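Local atomic coordinates of putative S-adenosylmethionine-dependent methyltransferase (Bacteroides thetaiotaomicron, PDB entry 1WYZ), a protein that is probably a methyltransferase that uses S-adenosylmethionine, though its substrate is not established. Residues A[72-77]-A[109-114]; A[42-47]-A[59-64]. All blocks are in the same frame, centred on the assembly; numbering follows the deposited sequence.

Contact 1 of 2, residues A[72-77]-A[109-114]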
ATOM      1  N   ASP A  72       2.513   4.816 -28.490  1.00 72.21           N
ATOM      2  CA  ASP A  72       1.119   4.393 -28.537  1.00 69.64           C
ATOM      3  C   ASP A  72       0.401   4.821 -27.263  1.00 66.78           C
ATOM      4  O   ASP A  72      -0.741   5.278 -27.314  1.00 67.02           O
ATOM      5  CB  ASP A  72       1.029   2.875 -28.705  1.00 81.85           C
ATOM      6  CG  ASP A  72       1.788   2.379 -29.917  1.00 83.78           C
ATOM      7  OD1 ASP A  72       1.614   2.963 -31.014  1.00 84.58           O
ATOM      8  OD2 ASP A  72       2.553   1.396 -29.786  1.00 82.54           O
ATOM      9  N   ILE A  73       1.073   4.670 -26.122  1.00 48.63           N
ATOM     10  CA  ILE A  73       0.498   5.064 -24.837  1.00 43.52           C
ATOM     11  C   ILE A  73       0.052   6.517 -24.942  1.00 41.68           C
ATOM     12  O   ILE A  73      -1.051   6.878 -24.518  1.00 41.36           O
ATOM     13  CB  ILE A  73       1.536   4.964 -23.695  1.00 53.11           C
ATOM     14  CG1 ILE A  73       1.887   3.505 -23.426  1.00 51.13           C
ATOM     15  CG2 ILE A  73       0.992   5.599 -22.419  1.00 50.88           C
ATOM     16  CD1 ILE A  73       1.238   2.461 -24.298  1.00 52.86           C
ATOM     17  N   SER A  74       0.923   7.346 -25.514  1.00 65.42           N
ATOM     18  CA  SER A  74       0.637   8.765 -25.690  1.00 63.58           C
ATOM     19  C   SER A  74      -0.670   8.940 -26.456  1.00 64.28           C
ATOM     20  O   SER A  74      -1.498   9.790 -26.109  1.00 63.96           O
ATOM     21  CB  SER A  74       1.776   9.437 -26.455  1.00 40.14           C
ATOM     22  OG  SER A  74       1.584  10.835 -26.511  1.00 36.81           O
ATOM     23  N   GLY A  75      -0.839   8.131 -27.502  1.00 44.76           N
ATOM     24  CA  GLY A  75      -2.045   8.185 -28.310  1.00 42.73           C
ATOM     25  C   GLY A  75      -3.238   7.812 -27.462  1.00 41.30           C
ATOM     26  O   GLY A  75      -4.317   8.378 -27.601  1.00 39.32           O
ATOM     27  N   TYR A  76      -3.042   6.852 -26.571  1.00 42.01           N
ATOM     28  CA  TYR A  76      -4.119   6.422 -25.694  1.00 44.03           C
ATOM     29  C   TYR A  76      -4.566   7.544 -24.757  1.00 42.24           C
ATOM     30  O   TYR A  76      -5.729   7.596 -24.356  1.00 41.95           O
ATOM     31  CB  TYR A  76      -3.682   5.232 -24.843  1.00 65.18           C
ATOM     32  CG  TYR A  76      -3.362   3.978 -25.613  1.00 69.90           C
ATOM     33  CD1 TYR A  76      -3.987   3.695 -26.827  1.00 71.61           C
ATOM     34  CD2 TYR A  76      -2.479   3.037 -25.092  1.00 71.46           C
ATOM     35  CE1 TYR A  76      -3.734   2.499 -27.500  1.00 74.38           C
ATOM     36  CE2 TYR A  76      -2.223   1.845 -25.752  1.00 73.28           C
ATOM     37  CZ  TYR A  76      -2.851   1.580 -26.953  1.00 74.55           C
ATOM     38  OH  TYR A  76      -2.586   0.397 -27.603  1.00 78.97           O
ATOM     39  N   LEU A  77      -3.632   8.427 -24.403  1.00 38.26           N
ATOM     40  CA  LEU A  77      -3.899   9.546 -23.507  1.00 35.23           C
ATOM     41  C   LEU A  77      -4.594  10.736 -24.165  1.00 34.27           C
ATOM     42  O   LEU A  77      -5.081  11.632 -23.474  1.00 33.28           O
ATOM     43  CB  LEU A  77      -2.590  10.024 -22.868  1.00 39.80           C
ATOM     44  CG  LEU A  77      -2.071   9.331 -21.603  1.00 38.87           C
ATOM     45  CD1 LEU A  77      -2.106   7.839 -21.762  1.00 38.43           C
ATOM     46  CD2 LEU A  77      -0.653   9.803 -21.325  1.00 42.26           C
ATOM     47  N   GLN A 109       2.704  11.457 -16.538  1.00 34.84           N
ATOM     48  CA  GLN A 109       3.409  12.425 -15.693  1.00 35.60           C
ATOM     49  C   GLN A 109       4.318  13.250 -16.579  1.00 37.38           C
ATOM     50  O   GLN A 109       4.466  14.457 -16.383  1.00 36.49           O
ATOM     51  CB  GLN A 109       4.260  11.722 -14.621  1.00 30.73           C
ATOM     52  CG  GLN A 109       3.477  11.244 -13.391  1.00 27.91           C
ATOM     53  CD  GLN A 109       2.911  12.394 -12.554  1.00 28.76           C
ATOM     54  OE1 GLN A 109       2.305  12.170 -11.504  1.00 26.42           O
ATOM     55  NE2 GLN A 109       3.100  13.623 -13.022  1.00 26.39           N
ATOM     56  N   ARG A 110       4.911  12.578 -17.562  1.00 37.69           N
ATOM     57  CA  ARG A 110       5.816  13.205 -18.513  1.00 40.27           C
ATOM     58  C   ARG A 110       5.098  14.300 -19.298  1.00 38.38           C
ATOM     59  O   ARG A 110       5.698  15.320 -19.651  1.00 36.94           O
ATOM     60  CB  ARG A 110       6.367  12.142 -19.467  1.00 67.43           C
ATOM     61  CG  ARG A 110       7.588  12.564 -20.261  1.00 74.55           C
ATOM     62  CD  ARG A 110       8.156  11.361 -20.991  1.00 81.69           C
ATOM     63  NE  ARG A 110       9.406  11.644 -21.691  1.00 88.99           N
ATOM     64  CZ  ARG A 110       9.986  10.795 -22.532  1.00 91.90           C
ATOM     65  NH1 ARG A 110       9.426   9.615 -22.774  1.00 94.12           N
ATOM     66  NH2 ARG A 110      11.126  11.120 -23.131  1.00 94.52           N
ATOM     67  N   GLN A 111       3.813  14.085 -19.573  1.00 34.03           N
ATOM     68  CA  GLN A 111       3.027  15.072 -20.299  1.00 32.89           C
ATOM     69  C   GLN A 111       2.310  15.981 -19.315  1.00 31.62           C
ATOM     70  O   GLN A 111       1.405  16.727 -19.680  1.00 30.28           O
ATOM     71  CB  GLN A 111       2.030  14.376 -21.220  1.00 33.47           C
ATOM     72  CG  GLN A 111       2.726  13.504 -22.248  1.00 34.59           C
ATOM     73  CD  GLN A 111       1.782  12.967 -23.299  1.00 36.37           C
ATOM     74  OE1 GLN A 111       0.762  12.370 -22.980  1.00 39.61           O
ATOM     75  NE2 GLN A 111       2.122  13.175 -24.563  1.00 39.17           N
ATOM     76  N   LYS A 112       2.732  15.901 -18.059  1.00 34.98           N
ATOM     77  CA  LYS A 112       2.173  16.711 -16.986  1.00 36.27           C
ATOM     78  C   LYS A 112       0.646  16.643 -16.903  1.00 35.01           C
ATOM     79  O   LYS A 112      -0.014  17.627 -16.584  1.00 34.12           O
ATOM     80  CB  LYS A 112       2.644  18.159 -17.144  1.00 42.84           C
ATOM     81  CG  LYS A 112       2.233  19.092 -16.029  1.00 47.01           C
ATOM     82  CD  LYS A 112       2.358  20.548 -16.475  1.00 48.38           C
ATOM     83  CE  LYS A 112       1.707  21.501 -15.477  1.00 49.31           C
ATOM     84  NZ  LYS A 112       0.237  21.264 -15.332  1.00 48.85           N
ATOM     85  N   LEU A 113       0.084  15.473 -17.202  1.00 35.22           N
ATOM     86  CA  LEU A 113      -1.364  15.286 -17.100  1.00 33.51           C
ATOM     87  C   LEU A 113      -1.652  14.960 -15.639  1.00 33.58           C
ATOM     88  O   LEU A 113      -0.799  14.381 -14.948  1.00 31.82           O
ATOM     89  CB  LEU A 113      -1.836  14.111 -17.959  1.00 27.09           C
ATOM     90  CG  LEU A 113      -1.679  14.174 -19.475  1.00 29.45           C
ATOM     91  CD1 LEU A 113      -2.108  12.819 -20.068  1.00 27.21           C
ATOM     92  CD2 LEU A 113      -2.492  15.346 -20.046  1.00 24.55           C
ATOM     93  N   LYS A 114      -2.850  15.321 -15.176  1.00 27.63           N
ATOM     94  CA  LYS A 114      -3.260  15.061 -13.794  1.00 27.71           C
ATOM     95  C   LYS A 114      -3.533  13.578 -13.547  1.00 27.92           C
ATOM     96  O   LYS A 114      -4.279  12.929 -14.283  1.00 25.24           O
ATOM     97  CB  LYS A 114      -4.519  15.868 -13.440  1.00 38.63           C
ATOM     98  CG  LYS A 114      -5.075  15.596 -12.053  1.00 38.47           C
ATOM     99  CD  LYS A 114      -4.052  15.929 -11.006  1.00 42.13           C
ATOM    100  CE  LYS A 114      -4.676  15.988  -9.635  1.00 44.65           C
ATOM    101  NZ  LYS A 114      -5.749  17.016  -9.594  1.00 47.95           N
TER

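Contact 2 of 2, residues A[42-47]-A[59-64]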
ATOM      1  N   SER A  42     -11.385  -9.016 -18.501  1.00 62.42           N
ATOM      2  CA  SER A  42     -11.526  -8.789 -17.061  1.00 61.67           C
ATOM      3  C   SER A  42     -12.022  -7.379 -16.751  1.00 61.07           C
ATOM      4  O   SER A  42     -12.872  -7.185 -15.878  1.00 59.98           O
ATOM      5  CB  SER A  42     -10.184  -9.015 -16.360  1.00 78.75           C
ATOM      6  OG  SER A  42     -10.255  -8.638 -14.992  1.00 77.49           O
ATOM      7  N   ALA A  43     -11.481  -6.402 -17.475  1.00 55.49           N
ATOM      8  CA  ALA A  43     -11.852  -5.003 -17.286  1.00 56.82           C
ATOM      9  C   ALA A  43     -13.331  -4.773 -17.579  1.00 56.92           C
ATOM     10  O   ALA A  43     -14.060  -4.222 -16.751  1.00 55.42           O
ATOM     11  CB  ALA A  43     -10.988  -4.102 -18.177  1.00 49.46           C
ATOM     12  N   ARG A  44     -13.777  -5.198 -18.756  1.00 62.23           N
ATOM     13  CA  ARG A  44     -15.170  -5.017 -19.127  1.00 64.89           C
ATOM     14  C   ARG A  44     -16.068  -5.729 -18.117  1.00 63.59           C
ATOM     15  O   ARG A  44     -17.036  -5.146 -17.628  1.00 62.35           O
ATOM     16  CB  ARG A  44     -15.417  -5.538 -20.552  1.00 95.86           C
ATOM     17  CG  ARG A  44     -16.822  -5.257 -21.071  1.00102.66           C
ATOM     18  CD  ARG A  44     -17.001  -5.637 -22.540  1.00105.86           C
ATOM     19  NE  ARG A  44     -16.333  -4.712 -23.455  1.00110.99           N
ATOM     20  CZ  ARG A  44     -16.739  -4.477 -24.701  1.00114.17           C
ATOM     21  NH1 ARG A  44     -17.811  -5.094 -25.177  1.00117.11           N
ATOM     22  NH2 ARG A  44     -16.079  -3.625 -25.472  1.00116.74           N
ATOM     23  N   ARG A  45     -15.741  -6.977 -17.789  1.00 61.80           N
ATOM     24  CA  ARG A  45     -16.536  -7.732 -16.822  1.00 60.33           C
ATOM     25  C   ARG A  45     -16.591  -6.955 -15.512  1.00 56.10           C
ATOM     26  O   ARG A  45     -17.637  -6.856 -14.874  1.00 55.02           O
ATOM     27  CB  ARG A  45     -15.915  -9.106 -16.567  1.00107.35           C
ATOM     28  CG  ARG A  45     -15.709  -9.949 -17.819  1.00114.41           C
ATOM     29  CD  ARG A  45     -15.120 -11.318 -17.477  1.00119.07           C
ATOM     30  NE  ARG A  45     -16.070 -12.176 -16.770  1.00125.93           N
ATOM     31  CZ  ARG A  45     -17.157 -12.710 -17.323  1.00129.42           C
ATOM     32  NH1 ARG A  45     -17.439 -12.479 -18.600  1.00131.68           N
ATOM     33  NH2 ARG A  45     -17.964 -13.474 -16.598  1.00132.86           N
ATOM     34  N   PHE A  46     -15.453  -6.397 -15.119  1.00 55.56           N
ATOM     35  CA  PHE A  46     -15.367  -5.621 -13.889  1.00 51.94           C
ATOM     36  C   PHE A  46     -16.339  -4.449 -13.840  1.00 50.59           C
ATOM     37  O   PHE A  46     -17.058  -4.276 -12.855  1.00 49.76           O
ATOM     38  CB  PHE A  46     -13.953  -5.085 -13.704  1.00 50.74           C
ATOM     39  CG  PHE A  46     -13.833  -4.088 -12.592  1.00 48.16           C
ATOM     40  CD1 PHE A  46     -13.871  -4.503 -11.265  1.00 48.53           C
ATOM     41  CD2 PHE A  46     -13.668  -2.727 -12.866  1.00 47.58           C
ATOM     42  CE1 PHE A  46     -13.746  -3.569 -10.217  1.00 47.64           C
ATOM     43  CE2 PHE A  46     -13.542  -1.798 -11.831  1.00 45.69           C
ATOM     44  CZ  PHE A  46     -13.579  -2.218 -10.506  1.00 45.34           C
ATOM     45  N   LEU A  47     -16.345  -3.630 -14.888  1.00 43.93           N
ATOM     46  CA  LEU A  47     -17.231  -2.472 -14.916  1.00 44.76           C
ATOM     47  C   LEU A  47     -18.695  -2.892 -14.820  1.00 45.30           C
ATOM     48  O   LEU A  47     -19.541  -2.107 -14.401  1.00 44.90           O
ATOM     49  CB  LEU A  47     -16.995  -1.639 -16.185  1.00 48.73           C
ATOM     50  CG  LEU A  47     -15.647  -0.909 -16.328  1.00 46.75           C
ATOM     51  CD1 LEU A  47     -15.584  -0.261 -17.699  1.00 45.34           C
ATOM     52  CD2 LEU A  47     -15.479   0.143 -15.233  1.00 45.22           C
ATOM     53  N   LEU A  59     -16.967   1.171 -26.093  1.00130.00           N
ATOM     54  CA  LEU A  59     -15.753   0.465 -26.497  1.00128.00           C
ATOM     55  C   LEU A  59     -14.616   1.371 -26.932  1.00125.89           C
ATOM     56  O   LEU A  59     -14.420   1.630 -28.120  1.00127.26           O
ATOM     57  CB  LEU A  59     -16.076  -0.531 -27.618  1.00115.88           C
ATOM     58  CG  LEU A  59     -14.935  -1.293 -28.303  1.00118.21           C
ATOM     59  CD1 LEU A  59     -14.016  -1.935 -27.275  1.00119.64           C
ATOM     60  CD2 LEU A  59     -15.536  -2.350 -29.221  1.00119.29           C
ATOM     61  N   THR A  60     -13.868   1.846 -25.945  1.00120.73           N
ATOM     62  CA  THR A  60     -12.721   2.707 -26.168  1.00118.21           C
ATOM     63  C   THR A  60     -11.617   2.176 -25.267  1.00116.68           C
ATOM     64  O   THR A  60     -10.638   2.865 -24.978  1.00116.65           O
ATOM     65  CB  THR A  60     -13.035   4.169 -25.798  1.00 82.51           C
ATOM     66  OG1 THR A  60     -13.684   4.206 -24.523  1.00 83.64           O
ATOM     67  CG2 THR A  60     -13.938   4.802 -26.844  1.00 82.83           C
ATOM     68  N   PHE A  61     -11.793   0.939 -24.814  1.00 62.24           N
ATOM     69  CA  PHE A  61     -10.813   0.299 -23.954  1.00 56.20           C
ATOM     70  C   PHE A  61      -9.514   0.132 -24.736  1.00 53.23           C
ATOM     71  O   PHE A  61      -9.483  -0.554 -25.755  1.00 53.63           O
ATOM     72  CB  PHE A  61     -11.301  -1.082 -23.513  1.00 58.84           C
ATOM     73  CG  PHE A  61     -12.678  -1.087 -22.896  1.00 55.49           C
ATOM     74  CD1 PHE A  61     -13.820  -0.945 -23.689  1.00 54.80           C
ATOM     75  CD2 PHE A  61     -12.837  -1.274 -21.523  1.00 54.16           C
ATOM     76  CE1 PHE A  61     -15.105  -0.994 -23.120  1.00 54.02           C
ATOM     77  CE2 PHE A  61     -14.114  -1.325 -20.941  1.00 53.43           C
ATOM     78  CZ  PHE A  61     -15.248  -1.186 -21.745  1.00 53.39           C
ATOM     79  N   TYR A  62      -8.448   0.763 -24.262  1.00 65.97           N
ATOM     80  CA  TYR A  62      -7.150   0.667 -24.922  1.00 64.44           C
ATOM     81  C   TYR A  62      -6.292  -0.387 -24.220  1.00 64.74           C
ATOM     82  O   TYR A  62      -5.993  -0.262 -23.027  1.00 65.51           O
ATOM     83  CB  TYR A  62      -6.423   2.021 -24.881  1.00 52.87           C
ATOM     84  CG  TYR A  62      -7.143   3.134 -25.610  1.00 50.58           C
ATOM     85  CD1 TYR A  62      -7.302   3.106 -26.998  1.00 47.91           C
ATOM     86  CD2 TYR A  62      -7.680   4.213 -24.911  1.00 49.44           C
ATOM     87  CE1 TYR A  62      -7.984   4.134 -27.674  1.00 45.89           C
ATOM     88  CE2 TYR A  62      -8.364   5.246 -25.576  1.00 48.03           C
ATOM     89  CZ  TYR A  62      -8.514   5.198 -26.953  1.00 46.63           C
ATOM     90  OH  TYR A  62      -9.208   6.204 -27.586  1.00 46.79           O
ATOM     91  N   PRO A  63      -5.904  -1.453 -24.946  1.00 55.10           N
ATOM     92  CA  PRO A  63      -5.075  -2.534 -24.401  1.00 54.64           C
ATOM     93  C   PRO A  63      -3.667  -2.041 -24.085  1.00 55.24           C
ATOM     94  O   PRO A  63      -3.065  -1.316 -24.883  1.00 55.11           O
ATOM     95  CB  PRO A  63      -5.089  -3.573 -25.519  1.00 54.17           C
ATOM     96  CG  PRO A  63      -6.417  -3.363 -26.156  1.00 53.98           C
ATOM     97  CD  PRO A  63      -6.475  -1.851 -26.243  1.00 55.33           C
ATOM     98  N   LEU A  64      -3.145  -2.447 -22.927  1.00 57.31           N
ATOM     99  CA  LEU A  64      -1.815  -2.028 -22.480  1.00 57.99           C
ATOM    100  C   LEU A  64      -0.974  -3.220 -22.000  1.00 58.10           C
ATOM    101  O   LEU A  64      -1.488  -4.121 -21.335  1.00 57.46           O
ATOM    102  CB  LEU A  64      -1.984  -1.015 -21.343  1.00 74.53           C
ATOM    103  CG  LEU A  64      -0.935   0.063 -21.070  1.00 75.42           C
ATOM    104  CD1 LEU A  64       0.359  -0.546 -20.566  1.00 76.04           C
ATOM    105  CD2 LEU A  64      -0.711   0.847 -22.342  1.00 75.21           C
TER

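Contact 1 of 2, residues A[72-77]-A[109-114]
Ser-74 and Leu-77, one turn apart on helix 70-81, receive the side chains of Gln-111 and Leu-113 from the turn that ends helix 100-110. The polar part is a single bond. Gln-111 NE2 donates to Ser-74 OG at 3.1 Å, and with an N-H...O angle of 131° the bond is bent and weak. Ser-74 holds its hydroxyl trans to the backbone nitrogen (chi1 -174°), which brings OG round to the amide. From the other side, Gln-111 runs out extended beyond CG (chi2 -171°) and carries its amide to the hydroxyl.

The turn that ends helix 100-110 supplies both side chains. Lys-112, with positive phi, is the C-prime residue of a Schellman motif: Leu-113 N bonds to Ala-108 O, and Lys-112 N to Gln-109 O at 2.8 Å. The chain then turns off into strand 115-117, an outermost strand of the parallel sheet in the N-terminal half of the chain. Gln-111 and Leu-113, either side of the capping residue, both direct their CB atoms at helix 70-81.

The apolar part belongs to the leucines. Leu-113 reaches over with one methyl: its CD1 lies 3.6 Å from Leu-77 CD2 and 3.8 Å from Leu-77 CG. Leu-77 CD2 also meets the oxygen end of the amide, with Gln-111 OE1 3.4 Å away, so this methyl touches both a hydrocarbon and a polar neighbour. Val-104, Ile-107 and Ala-108 of helix 100-110 also pack on Leu-77 and continue the interface between the two helices.

Contact 2 of 2, residues A[42-47]-A[59-64]
Across the contact, Arg-44 NH2 lies against carbon: the Phe-61 ring approaches it with CE1 at 3.7 Å, and Leu-59 CG lies 3.8 Å from it, at the edge of the guanidinium and in its plane. Leu-59 is poorly ordered, so its part in the contact is the less certain. The arginine chain leaves the helix with CG trans to the backbone nitrogen (chi1 -174°), then bends at chi3 (-73°), which brings the end group to the CE1 side of the ring, the two side chains crossing at about a right angle. Its plane is tilted 40° from the ring, an oblique meeting rather than a stack, with Arg-44 NE 3.9 Å from Phe-61 CE1.

Further round the ring, Leu-47 and the phenylalanine point at each other, Leu-47 CD1 3.7 Å from Phe-61 CE2. Leu-47 also touches Phe-35 on strand 34-37, and the contact joins helix 40-50 to the lead-in to strand 62-63 within the beta-alpha-beta unit of strand 34-37, helix 40-50 and strand 62-63. With no hydrogen bond between the segments, the contact rests on packing, to which the guanidinium's charge may add some attraction to the ring.

Overall arrangement
Both contacts lie in the half of the chain built on the parallel sheet, where helices 40-50 and 70-81 lie on opposite sides of strand 62-63, and each is only partly buried. Contact 2 ties helix 40-50 to the approach to that strand, within one beta-alpha-beta unit; contact 1 joins helix 70-81, next along the chain, to the end of helix 100-110. Each sets leucine packing beside a long polar side chain nearer the surface, but contact 1 adds a weak hydrogen bond, whereas contact 2 relies on an aromatic ring. They also touch directly: Ile-73 and Tyr-76 pack on Leu-64, the Tyr-76 and Tyr-62 rings meet, and Tyr-76 OH probably bonds to Pro-63 O.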